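Local coordinates for Ice-binding protein 1 (Shewanella frigidimarina, PDB 6BG8) that binds ice and adsorbs its bacterium onto it, inhibiting the growth of ice crystals and lowering the freezing point of the surrounding solution, at residues A[4-9]-A[99-104]; A[124-129]-A[147-152]; A[151-156]-A[181-186]. All blocks are in the same frame, centred on the assembly; numbering follows the deposited sequence. Where two conformers were deposited one is given.

Contact 1. Residues A[4-9]-A[99-104]; sequences LAPELG and YNFLAA
P6 lies across the ring of F101 at about a right angle. Its CA sits over the middle of one face, 3.6 Å from the ring centroid and 13° off the ring normal, which makes a CH-pi contact. CB of P6 comes down nearer the CD1 side of the ring, with P6 CB to F101 CD1 at 3.5 Å. The rest of the proline ring slides past F101 to L102. There P6 CG packs on L102 CD2 at 3.8 Å, and P6 CD reaches the same methyl. The proline is therefore the bump, and the flat face of F101 and the branched end of L102 form the hollow that takes it.

F101 reaches the loop because CG stands anti to the backbone N (chi1 -178°), which sends the ring out from the helix. Its far end meets the chain before the proline. The carbonyl oxygen of L4 lies at the ring edge, with L4 O to F101 CE1 at 3.3 Å. The L4 side chain crosses the ring at about a right angle, and L4 CG is 3.9 Å from F101 CZ.

The helix 84-103 lies alongside the beta-solenoid of the C-terminal DUF3494 domain of the adhesin, the part of the longer protein that this chain holds. Residues 99-103 are its last turn, and A104 follows it. The segment 4-9 is the N-terminal lead-in to strand 14-18. No hydrogen bond joins the two segments; the contact is one of fit and apolar packing. L4 O is instead bonded to N107, in the loop after the helix.

Y183 of strand 182-186 also touches A5, P6 and L102, and F203 touches L102 and L8.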
loop_
_atom_site.group_PDB
_atom_site.type_symbol
_atom_site.label_atom_id
_atom_site.label_comp_id
_atom_site.label_asym_id
_atom_site.label_seq_id
_atom_site.Cartn_x
_atom_site.Cartn_y
_atom_site.Cartn_z
ATOM N N LEU A 4 14.528 7.058 -8.453
ATOM C CA LEU A 4 14.789 7.047 -7.022
ATOM C C LEU A 4 13.502 6.702 -6.285
ATOM O O LEU A 4 12.462 7.326 -6.511
ATOM C CB LEU A 4 15.318 8.409 -6.567
ATOM C CG LEU A 4 15.607 8.564 -5.069
ATOM C CD1 LEU A 4 16.724 7.607 -4.645
ATOM C CD2 LEU A 4 15.981 10.009 -4.729
ATOM N N ALA A 5 13.559 5.682 -5.443
ATOM C CA ALA A 5 12.376 5.310 -4.678
ATOM C C ALA A 5 12.167 6.290 -3.529
ATOM O O ALA A 5 13.122 6.913 -3.052
ATOM C CB ALA A 5 12.522 3.892 -4.130
ATOM N N PRO A 6 10.930 6.440 -3.058
ATOM C CA PRO A 6 10.687 7.294 -1.894
ATOM C C PRO A 6 11.280 6.701 -0.630
ATOM O O PRO A 6 11.520 5.498 -0.518
ATOM C CB PRO A 6 9.156 7.343 -1.802
ATOM C CG PRO A 6 8.714 6.031 -2.418
ATOM C CD PRO A 6 9.677 5.855 -3.579
ATOM N N GLU A 7 11.540 7.586 0.325
ATOM C CA GLU A 7 11.885 7.191 1.681
ATOM C C GLU A 7 10.592 6.990 2.463
ATOM O O GLU A 7 9.771 7.909 2.554
ATOM C CB GLU A 7 12.762 8.254 2.340
ATOM C CG GLU A 7 13.022 8.033 3.816
ATOM C CD GLU A 7 13.791 6.761 4.084
ATOM O OE1 GLU A 7 14.775 6.497 3.352
ATOM O OE2 GLU A 7 13.406 6.024 5.017
ATOM N N LEU A 8 10.407 5.793 3.020
ATOM C CA LEU A 8 9.201 5.523 3.798
ATOM C C LEU A 8 9.367 5.817 5.281
ATOM O O LEU A 8 8.364 5.987 5.977
ATOM C CB LEU A 8 8.752 4.061 3.625
ATOM C CG LEU A 8 7.686 3.847 2.546
ATOM C CD1 LEU A 8 8.136 4.438 1.218
ATOM C CD2 LEU A 8 7.332 2.357 2.394
ATOM N N GLY A 9 10.593 5.883 5.780
ATOM C CA GLY A 9 10.768 6.200 7.184
ATOM C C GLY A 9 10.072 5.169 8.045
ATOM O O GLY A 9 10.171 3.956 7.812
ATOM N N TYR A 99 4.078 10.120 0.316
ATOM C CA TYR A 99 3.068 10.444 -0.689
ATOM C C TYR A 99 3.524 11.628 -1.535
ATOM O O TYR A 99 3.416 11.608 -2.770
ATOM C CB TYR A 99 1.707 10.743 -0.039
ATOM C CG TYR A 99 0.674 11.152 -1.082
ATOM C CD1 TYR A 99 0.558 12.479 -1.486
ATOM C CD2 TYR A 99 -0.147 10.209 -1.691
ATOM C CE1 TYR A 99 -0.335 12.859 -2.460
ATOM C CE2 TYR A 99 -1.057 10.585 -2.672
ATOM C CZ TYR A 99 -1.143 11.921 -3.047
ATOM O OH TYR A 99 -2.029 12.342 -4.012
ATOM N N ASN A 100 4.039 12.672 -0.871
ATOM C CA ASN A 100 4.466 13.883 -1.566
ATOM C C ASN A 100 5.631 13.601 -2.505
ATOM O O ASN A 100 5.713 14.183 -3.592
ATOM C CB ASN A 100 4.859 14.954 -0.553
ATOM C CG ASN A 100 3.662 15.712 -0.007
ATOM O OD1 ASN A 100 2.510 15.448 -0.375
ATOM N ND2 ASN A 100 3.933 16.655 0.891
ATOM N N PHE A 101 6.558 12.739 -2.085
ATOM C CA PHE A 101 7.664 12.348 -2.950
ATOM C C PHE A 101 7.136 11.722 -4.233
ATOM O O PHE A 101 7.568 12.071 -5.339
ATOM C CB PHE A 101 8.578 11.377 -2.193
ATOM C CG PHE A 101 9.793 10.919 -2.968
ATOM C CD1 PHE A 101 9.686 10.027 -4.034
ATOM C CD2 PHE A 101 11.056 11.352 -2.589
ATOM C CE1 PHE A 101 10.819 9.611 -4.734
ATOM C CE2 PHE A 101 12.197 10.925 -3.283
ATOM C CZ PHE A 101 12.070 10.059 -4.353
ATOM N N LEU A 102 6.183 10.799 -4.100
ATOM C CA LEU A 102 5.670 10.088 -5.263
ATOM C C LEU A 102 4.806 10.987 -6.133
ATOM O O LEU A 102 4.769 10.810 -7.357
ATOM C CB LEU A 102 4.878 8.864 -4.810
ATOM C CG LEU A 102 5.696 7.699 -4.253
ATOM C CD1 LEU A 102 4.781 6.647 -3.619
ATOM C CD2 LEU A 102 6.549 7.074 -5.349
ATOM N N ALA A 103 4.111 11.953 -5.526
ATOM C CA ALA A 103 3.252 12.857 -6.283
ATOM C C ALA A 103 4.028 13.925 -7.043
ATOM O O ALA A 103 3.503 14.476 -8.019
ATOM C CB ALA A 103 2.252 13.533 -5.343
ATOM N N ALA A 104 5.256 14.227 -6.637
ATOM C CA ALA A 104 5.976 15.348 -7.225
ATOM C C ALA A 104 6.619 14.935 -8.543
ATOM O O ALA A 104 7.219 13.866 -8.649
ATOM C CB ALA A 104 7.042 15.867 -6.257
#

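Contact 2. Residues A[124-129]-A[147-152]; sequences LTRGVY and EGDPDS. With SO4 (sulfate ion), chain C.
This is a polar surface contact between two neighbouring turns of the beta-solenoid, centred on the guanidinium of R126. The arginine sits at the corner between strands 122-125 and 127-131. The loop 147-152 turns the next corner, between strands 142-145 and 154-158.

R126 was modelled in two conformers. In the one described here, R126 NH1 grips this loop twice. It donates to S152 OG at 3.0 Å and forms a salt bridge with D149 OD2 at 3.1 Å. The aspartate oxygen lies in the guanidinium plane. The two planar groups are 52° apart, and NH1 meets OD2 from above the carboxylate plane. S152 OG also bonds to the carbonyl oxygen of G146.

Another part of the guanidinium edge holds a sulfate, probably from the crystallisation liquor. R126 NH2 donates to sulfate O1 at 2.9 Å, and R126 NE to sulfate O4 at 3.1 Å. The sulfate is also bonded to the N of M1. These bonds would help to fix the rotation of the guanidinium in this conformer.

E147 runs extended beyond CG, and its carboxylate lies against the methyl of T125, with E147 CD to T125 CG2 at 3.4 Å. A water links E147 OE2 to the backbone N of R126.

D149 OD1 accepts from D151 N in an Asx turn. Strand 154-158 runs beside the corner: F154 packs on R126, and the backbone of G127 bonds to V153 and I155.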
loop_
_atom_site.group_PDB
_atom_site.type_symbol
_atom_site.label_atom_id
_atom_site.label_comp_id
_atom_site.label_asym_id
_atom_site.label_seq_id
_atom_site.Cartn_x
_atom_site.Cartn_y
_atom_site.Cartn_z
ATOM N N LEU A 124 5.723 -3.392 -19.197
ATOM C CA LEU A 124 6.407 -2.124 -18.958
ATOM C C LEU A 124 7.735 -2.353 -18.254
ATOM O O LEU A 124 7.852 -3.231 -17.392
ATOM C CB LEU A 124 5.544 -1.177 -18.114
ATOM C CG LEU A 124 4.258 -0.684 -18.781
ATOM C CD1 LEU A 124 3.468 0.240 -17.837
ATOM C CD2 LEU A 124 4.569 0.001 -20.107
ATOM N N THR A 125 8.724 -1.541 -18.611
ATOM C CA THR A 125 10.008 -1.553 -17.933
ATOM C C THR A 125 10.019 -0.498 -16.824
ATOM O O THR A 125 9.061 0.262 -16.642
ATOM C CB THR A 125 11.128 -1.347 -18.946
ATOM O OG1 THR A 125 10.758 -0.310 -19.857
ATOM C CG2 THR A 125 11.312 -2.618 -19.747
ATOM N N ARG A 126 11.110 -0.466 -16.067
ATOM C CA ARG A 126 11.174 0.447 -14.937
ATOM C C ARG A 126 11.093 1.893 -15.410
ATOM O O ARG A 126 11.370 2.223 -16.569
ATOM C CB ARG A 126 12.454 0.225 -14.138
ATOM C CG ARG A 126 13.683 0.782 -14.794
ATOM C CD ARG A 126 14.866 -0.081 -14.442
ATOM N NE ARG A 126 16.134 0.569 -14.725
ATOM C CZ ARG A 126 17.276 0.248 -14.132
ATOM N NH1 ARG A 126 17.301 -0.712 -13.213
ATOM N NH2 ARG A 126 18.388 0.899 -14.452
ATOM N N GLY A 127 10.699 2.761 -14.499
ATOM C CA GLY A 127 10.552 4.160 -14.817
ATOM C C GLY A 127 9.440 4.771 -13.992
ATOM O O GLY A 127 8.919 4.155 -13.064
ATOM N N VAL A 128 9.093 5.998 -14.377
ATOM C CA VAL A 128 8.062 6.817 -13.749
ATOM C C VAL A 128 6.981 7.064 -14.785
ATOM O O VAL A 128 7.249 7.675 -15.829
ATOM C CB VAL A 128 8.618 8.160 -13.255
ATOM C CG1 VAL A 128 7.480 9.017 -12.668
ATOM C CG2 VAL A 128 9.733 7.941 -12.250
ATOM N N TYR A 129 5.762 6.622 -14.488
ATOM C CA TYR A 129 4.648 6.697 -15.424
ATOM C C TYR A 129 3.563 7.575 -14.828
ATOM O O TYR A 129 2.993 7.241 -13.783
ATOM C CB TYR A 129 4.115 5.291 -15.730
ATOM C CG TYR A 129 5.145 4.409 -16.383
ATOM C CD1 TYR A 129 6.021 3.642 -15.622
ATOM C CD2 TYR A 129 5.284 4.375 -17.766
ATOM C CE1 TYR A 129 6.974 2.844 -16.220
ATOM C CE2 TYR A 129 6.237 3.571 -18.374
ATOM C CZ TYR A 129 7.080 2.808 -17.592
ATOM O OH TYR A 129 8.040 2.015 -18.185
ATOM N N GLU A 147 14.152 -6.101 -16.365
ATOM C CA GLU A 147 15.275 -6.161 -17.308
ATOM C C GLU A 147 16.526 -6.770 -16.681
ATOM O O GLU A 147 17.651 -6.457 -17.077
ATOM C CB GLU A 147 15.580 -4.775 -17.896
ATOM C CG GLU A 147 14.442 -4.261 -18.770
ATOM C CD GLU A 147 14.666 -2.853 -19.266
ATOM O OE1 GLU A 147 14.952 -2.686 -20.471
ATOM O OE2 GLU A 147 14.552 -1.915 -18.450
ATOM N N GLY A 148 16.337 -7.644 -15.696
ATOM C CA GLY A 148 17.427 -8.377 -15.094
ATOM C C GLY A 148 18.015 -7.747 -13.857
ATOM O O GLY A 148 18.930 -8.328 -13.262
ATOM N N ASP A 149 17.539 -6.569 -13.465
ATOM C CA ASP A 149 18.079 -5.847 -12.319
ATOM C C ASP A 149 17.072 -5.909 -11.182
ATOM O O ASP A 149 15.998 -5.295 -11.283
ATOM C CB ASP A 149 18.369 -4.395 -12.699
ATOM C CG ASP A 149 19.050 -3.619 -11.593
ATOM O OD1 ASP A 149 19.212 -4.150 -10.478
ATOM O OD2 ASP A 149 19.436 -2.465 -11.856
ATOM N N PRO A 150 17.362 -6.627 -10.094
ATOM C CA PRO A 150 16.394 -6.702 -8.987
ATOM C C PRO A 150 16.134 -5.368 -8.315
ATOM O O PRO A 150 15.169 -5.269 -7.549
ATOM C CB PRO A 150 17.039 -7.703 -8.016
ATOM C CG PRO A 150 18.032 -8.458 -8.843
ATOM C CD PRO A 150 18.541 -7.472 -9.853
ATOM N N ASP A 151 16.950 -4.345 -8.578
ATOM C CA ASP A 151 16.765 -3.022 -7.995
ATOM C C ASP A 151 15.853 -2.125 -8.820
ATOM O O ASP A 151 15.636 -0.971 -8.432
ATOM C CB ASP A 151 18.120 -2.338 -7.812
ATOM C CG ASP A 151 18.997 -3.040 -6.799
ATOM O OD1 ASP A 151 18.459 -3.748 -5.927
ATOM O OD2 ASP A 151 20.228 -2.875 -6.875
ATOM N N SER A 152 15.315 -2.618 -9.939
ATOM C CA SER A 152 14.516 -1.769 -10.817
ATOM C C SER A 152 13.291 -1.226 -10.093
ATOM O O SER A 152 12.534 -1.984 -9.471
ATOM C CB SER A 152 14.077 -2.540 -12.054
ATOM O OG SER A 152 15.174 -2.756 -12.918
HETATM S S SO4 C . 16.529 2.990 -17.332
HETATM O O1 SO4 C . 17.541 3.046 -16.285
HETATM O O2 SO4 C . 16.254 4.312 -17.881
HETATM O O3 SO4 C . 16.963 1.997 -18.303
HETATM O O4 SO4 C . 15.235 2.546 -16.872
HETATM O O HOH W 1 13.163 -2.312 -16.188
#

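Contact 3. Residues A[151-156]-A[181-186]; sequences DSVFIF and NIYWRT
The ring of W184 lies over that of F156 in an offset stack, centroids 4.2 Å apart and planes at 13°. Starting from F156 CB, the first atom met is W184 CE3, at 3.4 Å. F156 CG then lies 3.3 Å from W184 CZ3. F156 CD1 lies between W184 CZ3 and CH2, and F156 CD2 is 3.8 Å from W184 CZ3. F156 CE1 is nearest W184 CH2, and F156 CZ, at the tip, is 4.2 Å from it. CG is anti to the carbonyl carbon in both residues (chi1 -62° and -56°); from paired positions on one face this lays them side by side.

F154 and I182 pack on this same face. I155 and Y183 point to the other, where I155 CG1 touches Y183 CB.

Strands 154-156 and 182-186 are parallel, on consecutive turns of the beta-solenoid. F154 N donates to N181 O, Y183 N to F154 O and R185 N to F156 O. F156 N donates to Y183 O at 2.8 Å.

Before the strands, two waters join N181 ND2 to D151 OD1 and to S152 O. W184 NE1 bonds to S199 O. Other backbone groups bond to the flanking strands, while F154, F156, I182 and W184 pack with L144 and L142 in the apolar solenoid interior.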
loop_
_atom_site.group_PDB
_atom_site.type_symbol
_atom_site.label_atom_id
_atom_site.label_comp_id
_atom_site.label_asym_id
_atom_site.label_seq_id
_atom_site.Cartn_x
_atom_site.Cartn_y
_atom_site.Cartn_z
ATOM N N ASP A 151 16.950 -4.345 -8.578
ATOM C CA ASP A 151 16.765 -3.022 -7.995
ATOM C C ASP A 151 15.853 -2.125 -8.820
ATOM O O ASP A 151 15.636 -0.971 -8.432
ATOM C CB ASP A 151 18.120 -2.338 -7.812
ATOM C CG ASP A 151 18.997 -3.040 -6.799
ATOM O OD1 ASP A 151 18.459 -3.748 -5.927
ATOM O OD2 ASP A 151 20.228 -2.875 -6.875
ATOM N N SER A 152 15.315 -2.618 -9.939
ATOM C CA SER A 152 14.516 -1.769 -10.817
ATOM C C SER A 152 13.291 -1.226 -10.093
ATOM O O SER A 152 12.534 -1.984 -9.471
ATOM C CB SER A 152 14.077 -2.540 -12.054
ATOM O OG SER A 152 15.174 -2.756 -12.918
ATOM N N VAL A 153 13.084 0.084 -10.211
ATOM C CA VAL A 153 12.015 0.798 -9.516
ATOM C C VAL A 153 10.949 1.191 -10.529
ATOM O O VAL A 153 11.265 1.682 -11.621
ATOM C CB VAL A 153 12.554 2.038 -8.779
ATOM C CG1 VAL A 153 11.396 2.948 -8.348
ATOM C CG2 VAL A 153 13.365 1.615 -7.570
ATOM N N PHE A 154 9.687 0.970 -10.169
ATOM C CA PHE A 154 8.534 1.330 -10.987
ATOM C C PHE A 154 7.651 2.260 -10.169
ATOM O O PHE A 154 7.241 1.905 -9.064
ATOM C CB PHE A 154 7.720 0.092 -11.389
ATOM C CG PHE A 154 8.497 -0.951 -12.137
ATOM C CD1 PHE A 154 9.428 -1.756 -11.488
ATOM C CD2 PHE A 154 8.242 -1.177 -13.478
ATOM C CE1 PHE A 154 10.126 -2.745 -12.186
ATOM C CE2 PHE A 154 8.927 -2.164 -14.178
ATOM C CZ PHE A 154 9.871 -2.947 -13.519
ATOM N N ILE A 155 7.345 3.438 -10.712
ATOM C CA ILE A 155 6.463 4.389 -10.049
ATOM C C ILE A 155 5.339 4.726 -11.007
ATOM O O ILE A 155 5.586 5.150 -12.144
ATOM C CB ILE A 155 7.208 5.657 -9.610
ATOM C CG1 ILE A 155 8.223 5.305 -8.519
ATOM C CG2 ILE A 155 6.220 6.715 -9.115
ATOM C CD1 ILE A 155 9.208 6.418 -8.199
ATOM N N PHE A 156 4.112 4.520 -10.552
ATOM C CA PHE A 156 2.909 4.931 -11.262
ATOM C C PHE A 156 2.251 6.028 -10.449
ATOM O O PHE A 156 1.927 5.823 -9.276
ATOM C CB PHE A 156 1.963 3.751 -11.459
ATOM C CG PHE A 156 2.556 2.664 -12.288
ATOM C CD1 PHE A 156 3.329 1.666 -11.706
ATOM C CD2 PHE A 156 2.387 2.663 -13.661
ATOM C CE1 PHE A 156 3.902 0.674 -12.493
ATOM C CE2 PHE A 156 2.956 1.684 -14.440
ATOM C CZ PHE A 156 3.714 0.692 -13.856
ATOM N N ASN A 181 9.755 -2.720 -4.791
ATOM C CA ASN A 181 10.264 -1.624 -5.609
ATOM C C ASN A 181 9.213 -1.043 -6.550
ATOM O O ASN A 181 9.563 -0.255 -7.437
ATOM C CB ASN A 181 11.486 -2.092 -6.408
ATOM C CG ASN A 181 12.667 -2.435 -5.516
ATOM O OD1 ASN A 181 12.840 -1.852 -4.448
ATOM N ND2 ASN A 181 13.486 -3.382 -5.953
ATOM N N ILE A 182 7.941 -1.398 -6.381
ATOM C CA ILE A 182 6.848 -0.868 -7.188
ATOM C C ILE A 182 6.014 0.063 -6.321
ATOM O O ILE A 182 5.707 -0.264 -5.170
ATOM C CB ILE A 182 5.979 -2.004 -7.756
ATOM C CG1 ILE A 182 6.848 -2.958 -8.577
ATOM C CG2 ILE A 182 4.842 -1.434 -8.591
ATOM C CD1 ILE A 182 6.201 -4.318 -8.737
ATOM N N TYR A 183 5.622 1.203 -6.884
ATOM C CA TYR A 183 4.923 2.249 -6.139
ATOM C C TYR A 183 3.750 2.767 -6.950
ATOM O O TYR A 183 3.897 3.072 -8.137
ATOM C CB TYR A 183 5.875 3.400 -5.798
ATOM C CG TYR A 183 7.026 2.960 -4.933
ATOM C CD1 TYR A 183 8.190 2.459 -5.498
ATOM C CD2 TYR A 183 6.945 3.032 -3.547
ATOM C CE1 TYR A 183 9.241 2.037 -4.709
ATOM C CE2 TYR A 183 7.989 2.622 -2.752
ATOM C CZ TYR A 183 9.135 2.122 -3.338
ATOM O OH TYR A 183 10.180 1.706 -2.544
ATOM N N TRP A 184 2.591 2.858 -6.308
ATOM C CA TRP A 184 1.371 3.354 -6.922
ATOM C C TRP A 184 0.902 4.557 -6.123
ATOM O O TRP A 184 0.679 4.447 -4.916
ATOM C CB TRP A 184 0.273 2.285 -6.926
ATOM C CG TRP A 184 0.651 1.000 -7.587
ATOM C CD1 TRP A 184 1.201 -0.104 -6.995
ATOM C CD2 TRP A 184 0.506 0.682 -8.975
ATOM N NE1 TRP A 184 1.410 -1.088 -7.936
ATOM C CE2 TRP A 184 0.990 -0.627 -9.158
ATOM C CE3 TRP A 184 0.007 1.380 -10.080
ATOM C CZ2 TRP A 184 1.000 -1.248 -10.402
ATOM C CZ3 TRP A 184 0.017 0.755 -11.322
ATOM C CH2 TRP A 184 0.513 -0.542 -11.470
ATOM N N ARG A 185 0.718 5.688 -6.792
ATOM C CA ARG A 185 0.285 6.922 -6.134
ATOM C C ARG A 185 -0.964 7.414 -6.843
ATOM O O ARG A 185 -0.907 7.734 -8.032
ATOM C CB ARG A 185 1.382 7.989 -6.194
ATOM C CG ARG A 185 1.180 9.228 -5.308
ATOM C CD ARG A 185 0.113 10.203 -5.837
ATOM N NE ARG A 185 0.378 10.725 -7.179
ATOM C CZ ARG A 185 -0.209 11.812 -7.679
ATOM N NH1 ARG A 185 -1.089 12.496 -6.945
ATOM N NH2 ARG A 185 0.076 12.217 -8.911
ATOM N N THR A 186 -2.081 7.506 -6.127
ATOM C CA THR A 186 -3.301 8.047 -6.716
ATOM C C THR A 186 -3.745 9.273 -5.936
ATOM O O THR A 186 -3.772 9.252 -4.700
ATOM C CB THR A 186 -4.436 7.007 -6.754
ATOM O OG1 THR A 186 -4.740 6.561 -5.429
ATOM C CG2 THR A 186 -4.040 5.810 -7.620
HETATM O O HOH W 2 15.929 -3.727 -4.383
HETATM O O HOH W 3 12.451 -4.545 -8.574
#

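From the N terminus, contact 1 comes first. It brings the lead-in 4-9 to the end of helix 84-103 and closes a loop of about 90 residues. Contact 2 follows in series and closes one short turn of the solenoid. Contact 3 starts on D151 and S152, where contact 2 ends, and closes the next turn. No contact nests inside another. Contacts 2 and 3 share one parallel sheet, where Y129 N probably bonds to I155 O. Contact 1 lies on the outer side of strand 182-186, and Y99 OH probably bonds to R185 NH1. Together they tie the N-terminal segment, the helix and neighbouring strands of three successive turns.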